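Local coordinates for quinonprotein alcohol dehydrogenase-like protein (Bacteroides thetaiotaomicron VPI-5482, PDB 4R5O), which is of unknown function but binds calcium and joins an immunoglobulin-like domain to a seven-bladed beta-propeller, at residues S66-S78 with T121-G133. Sequence-based numbering, arbitrary orientation.
Sequences SYKIDNPCRADLS and TAYQDCYASLNAG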
ATOM      1  N   SER A  66      22.717  21.962  -2.220  1.00 61.89           N
ATOM      2  CA  SER A  66      21.509  22.344  -1.499  1.00 61.24           C
ATOM      3  C   SER A  66      20.406  21.390  -1.909  1.00 64.55           C
ATOM      4  O   SER A  66      20.167  21.198  -3.103  1.00 64.50           O
ATOM      5  CB  SER A  66      21.150  23.801  -1.754  1.00 65.42           C
ATOM      6  OG  SER A  66      20.043  24.184  -0.954  1.00 77.49           O
ATOM      7  N   TYR A  67      19.794  20.716  -0.927  1.00 60.27           N
ATOM      8  CA  TYR A  67      18.746  19.725  -1.196  1.00 58.44           C
ATOM      9  C   TYR A  67      17.670  19.814  -0.120  1.00 60.18           C
ATOM     10  O   TYR A  67      17.967  19.495   1.034  1.00 60.60           O
ATOM     11  CB  TYR A  67      19.382  18.324  -1.237  1.00 58.82           C
ATOM     12  CG  TYR A  67      18.513  17.217  -1.779  1.00 60.54           C
ATOM     13  CD1 TYR A  67      17.611  16.548  -0.962  1.00 61.88           C
ATOM     14  CD2 TYR A  67      18.684  16.748  -3.074  1.00 61.75           C
ATOM     15  CE1 TYR A  67      16.822  15.510  -1.453  1.00 62.64           C
ATOM     16  CE2 TYR A  67      17.934  15.677  -3.565  1.00 62.13           C
ATOM     17  CZ  TYR A  67      16.997  15.064  -2.754  1.00 70.89           C
ATOM     18  OH  TYR A  67      16.257  14.014  -3.258  1.00 73.30           O
ATOM     19  N   LYS A  68      16.439  20.264  -0.475  1.00 54.14           N
ATOM     20  CA  LYS A  68      15.361  20.375   0.511  1.00 54.49           C
ATOM     21  C   LYS A  68      14.782  18.989   0.819  1.00 59.59           C
ATOM     22  O   LYS A  68      14.447  18.236  -0.102  1.00 60.26           O
ATOM     23  CB  LYS A  68      14.244  21.335   0.048  1.00 56.86           C
ATOM     24  N   ILE A  69      14.697  18.643   2.108  1.00 54.78           N
ATOM     25  CA  ILE A  69      14.132  17.380   2.572  1.00 53.33           C
ATOM     26  C   ILE A  69      12.634  17.646   2.753  1.00 60.06           C
ATOM     27  O   ILE A  69      12.141  17.921   3.861  1.00 59.54           O
ATOM     28  CB  ILE A  69      14.881  16.885   3.846  1.00 55.09           C
ATOM     29  CG1 ILE A  69      16.397  16.832   3.612  1.00 54.91           C
ATOM     30  CG2 ILE A  69      14.339  15.551   4.348  1.00 53.33           C
ATOM     31  CD1 ILE A  69      16.864  15.935   2.412  1.00 55.72           C
ATOM     32  N   ASP A  70      11.933  17.684   1.619  1.00 58.89           N
ATOM     33  CA  ASP A  70      10.508  18.017   1.588  1.00 59.60           C
ATOM     34  C   ASP A  70       9.653  16.733   1.450  1.00 62.73           C
ATOM     35  O   ASP A  70       8.425  16.808   1.389  1.00 63.51           O
ATOM     36  CB  ASP A  70      10.218  19.018   0.449  1.00 62.59           C
ATOM     37  CG  ASP A  70      10.683  18.631  -0.948  1.00 78.78           C
ATOM     38  OD1 ASP A  70      11.188  17.475  -1.124  1.00 79.01           O
ATOM     39  OD2 ASP A  70      10.565  19.486  -1.866  1.00 85.95           O
ATOM     40  N   ASN A  71      10.305  15.561   1.494  1.00 57.90           N
ATOM     41  CA  ASN A  71       9.630  14.274   1.410  1.00 56.31           C
ATOM     42  C   ASN A  71      10.368  13.187   2.211  1.00 58.36           C
ATOM     43  O   ASN A  71      11.590  13.230   2.249  1.00 57.35           O
ATOM     44  CB  ASN A  71       9.537  13.850  -0.065  1.00 56.65           C
ATOM     45  CG  ASN A  71       8.202  13.232  -0.445  1.00 79.55           C
ATOM     46  OD1 ASN A  71       7.152  13.877  -0.321  1.00 82.57           O
ATOM     47  ND2 ASN A  71       8.210  12.027  -1.024  1.00 59.67           N
ATOM     48  N   PRO A  72       9.697  12.175   2.822  1.00 55.13           N
ATOM     49  CA  PRO A  72      10.456  11.075   3.439  1.00 53.97           C
ATOM     50  C   PRO A  72      11.429  10.490   2.424  1.00 55.48           C
ATOM     51  O   PRO A  72      11.003  10.189   1.308  1.00 54.64           O
ATOM     52  CB  PRO A  72       9.365  10.074   3.847  1.00 54.95           C
ATOM     53  CG  PRO A  72       8.147  10.877   3.970  1.00 60.26           C
ATOM     54  CD  PRO A  72       8.249  11.903   2.886  1.00 56.53           C
ATOM     55  N   CYS A  73      12.732  10.421   2.762  1.00 50.51           N
ATOM     56  CA  CYS A  73      13.750   9.943   1.829  1.00 49.75           C
ATOM     57  C   CYS A  73      14.929   9.337   2.567  1.00 50.85           C
ATOM     58  O   CYS A  73      15.060   9.476   3.768  1.00 50.95           O
ATOM     59  CB  CYS A  73      14.223  11.080   0.921  1.00 51.82           C
ATOM     60  SG  CYS A  73      15.111  12.423   1.780  1.00 57.24           S
ATOM     61  N   ARG A  74      15.787   8.670   1.799  1.00 45.76           N
ATOM     62  CA  ARG A  74      17.068   8.074   2.137  1.00 44.71           C
ATOM     63  C   ARG A  74      17.846   8.093   0.841  1.00 51.25           C
ATOM     64  O   ARG A  74      17.263   7.804  -0.204  1.00 52.95           O
ATOM     65  CB  ARG A  74      16.976   6.676   2.809  1.00 38.99           C
ATOM     66  CG  ARG A  74      16.413   5.611   1.958  1.00 38.45           C
ATOM     67  CD  ARG A  74      16.731   4.228   2.450  1.00 50.48           C
ATOM     68  NE  ARG A  74      16.150   3.258   1.514  1.00 57.61           N
ATOM     69  CZ  ARG A  74      16.310   1.946   1.567  1.00 61.12           C
ATOM     70  NH1 ARG A  74      17.068   1.402   2.507  1.00 37.81           N
ATOM     71  NH2 ARG A  74      15.722   1.165   0.668  1.00 58.89           N
ATOM     72  N   ALA A  75      19.107   8.551   0.877  1.00 48.48           N
ATOM     73  CA  ALA A  75      19.933   8.682  -0.316  1.00 48.34           C
ATOM     74  C   ALA A  75      21.417   8.597   0.006  1.00 54.38           C
ATOM     75  O   ALA A  75      21.834   8.935   1.108  1.00 54.13           O
ATOM     76  CB  ALA A  75      19.645  10.010  -1.010  1.00 49.42           C
ATOM     77  N   ASP A  76      22.198   8.112  -0.966  1.00 51.91           N
ATOM     78  CA  ASP A  76      23.651   8.064  -0.957  1.00 51.69           C
ATOM     79  C   ASP A  76      24.127   9.310  -1.658  1.00 55.53           C
ATOM     80  O   ASP A  76      23.517   9.720  -2.650  1.00 57.22           O
ATOM     81  CB  ASP A  76      24.189   6.772  -1.608  1.00 53.45           C
ATOM     82  CG  ASP A  76      24.032   5.507  -0.787  1.00 69.69           C
ATOM     83  OD1 ASP A  76      24.543   5.473   0.359  1.00 71.44           O
ATOM     84  OD2 ASP A  76      23.532   4.498  -1.341  1.00 78.36           O
ATOM     85  N   LEU A  77      25.156   9.961  -1.129  1.00 50.12           N
ATOM     86  CA  LEU A  77      25.639  11.183  -1.747  1.00 49.11           C
ATOM     87  C   LEU A  77      27.145  11.135  -1.954  1.00 54.52           C
ATOM     88  O   LEU A  77      27.905  10.847  -1.023  1.00 54.24           O
ATOM     89  CB  LEU A  77      25.258  12.393  -0.884  1.00 48.82           C
ATOM     90  CG  LEU A  77      25.731  13.785  -1.313  1.00 51.99           C
ATOM     91  CD1 LEU A  77      25.089  14.238  -2.618  1.00 51.26           C
ATOM     92  CD2 LEU A  77      25.403  14.741  -0.271  1.00 52.47           C
ATOM     93  N   SER A  78      27.560  11.422  -3.196  1.00 51.71           N
ATOM     94  CA  SER A  78      28.962  11.524  -3.576  1.00 52.26           C
ATOM     95  C   SER A  78      29.261  12.907  -4.085  1.00 57.81           C
ATOM     96  O   SER A  78      28.411  13.570  -4.699  1.00 56.79           O
ATOM     97  CB  SER A  78      29.351  10.489  -4.627  1.00 54.78           C
ATOM     98  OG  SER A  78      29.240   9.174  -4.115  1.00 64.94           O
ATOM     99  N   THR A 121      -0.550  17.021   6.149  1.00 54.43           N
ATOM    100  CA  THR A 121       0.316  17.133   4.980  1.00 54.15           C
ATOM    101  C   THR A 121       0.443  15.789   4.288  1.00 56.31           C
ATOM    102  O   THR A 121       0.636  14.763   4.950  1.00 55.11           O
ATOM    103  CB  THR A 121       1.708  17.674   5.403  1.00 61.68           C
ATOM    104  OG1 THR A 121       1.535  18.967   5.989  1.00 70.09           O
ATOM    105  CG2 THR A 121       2.683  17.782   4.242  1.00 54.49           C
ATOM    106  N   ALA A 122       0.365  15.830   2.941  1.00 51.50           N
ATOM    107  CA  ALA A 122       0.518  14.699   2.049  1.00 50.01           C
ATOM    108  C   ALA A 122       1.889  14.683   1.422  1.00 54.09           C
ATOM    109  O   ALA A 122       2.373  15.726   0.997  1.00 56.84           O
ATOM    110  CB  ALA A 122      -0.538  14.751   0.969  1.00 50.64           C
ATOM    111  N   TYR A 123       2.519  13.515   1.366  1.00 49.03           N
ATOM    112  CA  TYR A 123       3.822  13.313   0.733  1.00 48.92           C
ATOM    113  C   TYR A 123       3.617  12.336  -0.405  1.00 51.89           C
ATOM    114  O   TYR A 123       3.227  11.194  -0.169  1.00 51.22           O
ATOM    115  CB  TYR A 123       4.881  12.835   1.744  1.00 50.04           C
ATOM    116  CG  TYR A 123       5.035  13.734   2.948  1.00 52.01           C
ATOM    117  CD1 TYR A 123       5.867  14.847   2.910  1.00 53.89           C
ATOM    118  CD2 TYR A 123       4.360  13.462   4.134  1.00 53.29           C
ATOM    119  CE1 TYR A 123       6.003  15.683   4.013  1.00 55.25           C
ATOM    120  CE2 TYR A 123       4.478  14.300   5.239  1.00 55.42           C
ATOM    121  CZ  TYR A 123       5.306  15.406   5.176  1.00 62.59           C
ATOM    122  OH  TYR A 123       5.430  16.238   6.262  1.00 66.22           O
ATOM    123  N   GLN A 124       3.755  12.811  -1.638  1.00 48.07           N
ATOM    124  CA  GLN A 124       3.508  11.979  -2.802  1.00 47.46           C
ATOM    125  C   GLN A 124       4.733  11.176  -3.186  1.00 53.05           C
ATOM    126  O   GLN A 124       5.840  11.706  -3.195  1.00 55.33           O
ATOM    127  CB  GLN A 124       3.056  12.826  -4.000  1.00 49.11           C
ATOM    128  CG  GLN A 124       1.663  13.440  -3.830  1.00 68.87           C
ATOM    129  CD  GLN A 124       1.205  14.171  -5.066  1.00107.00           C
ATOM    130  OE1 GLN A 124       1.963  14.413  -6.017  1.00106.65           O
ATOM    131  NE2 GLN A 124      -0.063  14.540  -5.087  1.00106.64           N
ATOM    132  N   ASP A 125       4.516   9.889  -3.508  1.00 48.74           N
ATOM    133  CA  ASP A 125       5.491   8.924  -4.012  1.00 47.51           C
ATOM    134  C   ASP A 125       6.685   8.797  -3.045  1.00 49.57           C
ATOM    135  O   ASP A 125       7.833   9.000  -3.409  1.00 49.76           O
ATOM    136  CB  ASP A 125       5.957   9.339  -5.427  1.00 49.34           C
ATOM    137  CG  ASP A 125       6.738   8.303  -6.202  1.00 57.04           C
ATOM    138  OD1 ASP A 125       6.746   7.124  -5.780  1.00 57.63           O
ATOM    139  OD2 ASP A 125       7.297   8.657  -7.269  1.00 60.01           O
ATOM    140  N   CYS A 126       6.389   8.388  -1.828  1.00 45.13           N
ATOM    141  CA  CYS A 126       7.361   8.118  -0.789  1.00 44.55           C
ATOM    142  C   CYS A 126       8.144   6.847  -1.128  1.00 44.64           C
ATOM    143  O   CYS A 126       9.220   6.599  -0.578  1.00 43.12           O
ATOM    144  CB  CYS A 126       6.649   7.991   0.556  1.00 45.80           C
ATOM    145  SG  CYS A 126       5.899   9.535   1.145  1.00 51.21           S
ATOM    146  N   TYR A 127       7.587   6.014  -2.011  1.00 39.52           N
ATOM    147  CA  TYR A 127       8.238   4.763  -2.376  1.00 37.26           C
ATOM    148  C   TYR A 127       9.507   5.068  -3.180  1.00 43.73           C
ATOM    149  O   TYR A 127      10.552   4.509  -2.875  1.00 43.89           O
ATOM    150  CB  TYR A 127       7.286   3.847  -3.146  1.00 35.81           C
ATOM    151  CG  TYR A 127       7.941   2.541  -3.521  1.00 36.18           C
ATOM    152  CD1 TYR A 127       8.059   1.501  -2.593  1.00 38.02           C
ATOM    153  CD2 TYR A 127       8.497   2.358  -4.784  1.00 35.65           C
ATOM    154  CE1 TYR A 127       8.709   0.310  -2.927  1.00 38.07           C
ATOM    155  CE2 TYR A 127       9.151   1.180  -5.122  1.00 35.14           C
ATOM    156  CZ  TYR A 127       9.237   0.154  -4.203  1.00 39.76           C
ATOM    157  OH  TYR A 127       9.874  -0.983  -4.599  1.00 40.34           O
ATOM    158  N   ALA A 128       9.429   5.981  -4.158  1.00 41.82           N
ATOM    159  CA  ALA A 128      10.570   6.348  -4.982  1.00 42.48           C
ATOM    160  C   ALA A 128      11.694   7.007  -4.140  1.00 48.08           C
ATOM    161  O   ALA A 128      12.800   6.460  -4.113  1.00 48.01           O
ATOM    162  CB  ALA A 128      10.129   7.288  -6.097  1.00 43.43           C
ATOM    163  N   SER A 129      11.384   8.135  -3.410  1.00 44.26           N
ATOM    164  CA  SER A 129      12.332   8.931  -2.613  1.00 43.62           C
ATOM    165  C   SER A 129      13.046   8.082  -1.527  1.00 46.04           C
ATOM    166  O   SER A 129      14.202   8.387  -1.225  1.00 50.30           O
ATOM    167  CB  SER A 129      11.660  10.148  -1.966  1.00 46.66           C
ATOM    168  OG  SER A 129      10.515   9.882  -1.181  1.00 50.92           O
ATOM    169  N   LEU A 130      12.432   7.021  -1.013  1.00 37.88           N
ATOM    170  CA  LEU A 130      13.044   6.077  -0.056  1.00 37.54           C
ATOM    171  C   LEU A 130      13.669   4.815  -0.760  1.00 42.17           C
ATOM    172  O   LEU A 130      14.180   3.931  -0.059  1.00 39.87           O
ATOM    173  CB  LEU A 130      11.992   5.583   0.972  1.00 37.02           C
ATOM    174  CG  LEU A 130      11.454   6.546   2.022  1.00 40.32           C
ATOM    175  CD1 LEU A 130      10.092   6.101   2.491  1.00 39.61           C
ATOM    176  CD2 LEU A 130      12.411   6.677   3.177  1.00 40.00           C
ATOM    177  N   ASN A 131      13.587   4.698  -2.121  1.00 39.69           N
ATOM    178  CA  ASN A 131      14.103   3.491  -2.781  1.00 40.46           C
ATOM    179  C   ASN A 131      14.845   3.814  -4.065  1.00 46.74           C
ATOM    180  O   ASN A 131      14.806   3.030  -5.021  1.00 47.41           O
ATOM    181  CB  ASN A 131      12.975   2.476  -3.090  1.00 37.98           C
ATOM    182  CG  ASN A 131      12.466   1.824  -1.840  1.00 52.11           C
ATOM    183  OD1 ASN A 131      13.089   0.892  -1.313  1.00 48.76           O
ATOM    184  ND2 ASN A 131      11.411   2.389  -1.263  1.00 36.18           N
ATOM    185  N   ALA A 132      15.584   4.915  -4.052  1.00 42.82           N
ATOM    186  CA  ALA A 132      16.436   5.366  -5.150  1.00 42.60           C
ATOM    187  C   ALA A 132      15.689   5.387  -6.489  1.00 46.13           C
ATOM    188  O   ALA A 132      16.219   4.920  -7.501  1.00 46.68           O
ATOM    189  CB  ALA A 132      17.671   4.460  -5.258  1.00 43.01           C
ATOM    190  N   GLY A 133      14.489   5.944  -6.489  1.00 42.49           N
ATOM    191  CA  GLY A 133      13.700   6.088  -7.704  1.00 43.32           C
ATOM    192  C   GLY A 133      13.007   4.854  -8.226  1.00 52.46           C
ATOM    193  O   GLY A 133      12.440   4.926  -9.316  1.00 56.35           O
TER
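Asn71 reaches across from the loop that leads into strand 74-83 to the turn of chain that follows strand 121-123, and its amide works with both ends. An amide suits the place because its one NH2 group can donate twice: to Ser129 OG at 3.2 Å, which lies close to the plane of the amide on a fairly straight bond (162°), and to Gln124 O, which it meets from above that carbonyl's plane. OD1, meanwhile, comes to the edge of the Tyr123 ring and rests 3.2 Å from Tyr123 CB, the amide and ring planes turned 64° apart. A chi1 of 54° swings Ser129 OG to where it accepts a hydrogen bond from Asn71 ND2 and donates one to Pro72 O at 2.6 Å, so a small hydroxyl serves two partners at the end of the short helix 126-129. Pro72, whose rigid ring offers no N-H, suits the apolar side: CD packs 3.7 Å from Tyr123 CB and 3.8 Å from Cys126 SG, while Leu130 sends CD2 against the backbone of Cys73. Farther along, the long, extended Arg74 brings NE to Leu130 O at 2.6 Å, guanidinium edge foremost, and NH2 weakly to Asn131 OD1; its cation also makes a cation-pi contact with Tyr176. Asn131 OD1 also accepts from Tyr177 N, and its ND2 donates to Tyr127 O and Leu175 O. The contact thus forms part of the domain junction: the loop between strands 65-68 and 74-83 of the immunoglobulin-like sandwich abuts helix 126-129, which follows edge strand 121-123 of a propeller sheet, with Phe100 touching both Pro72 and Leu130.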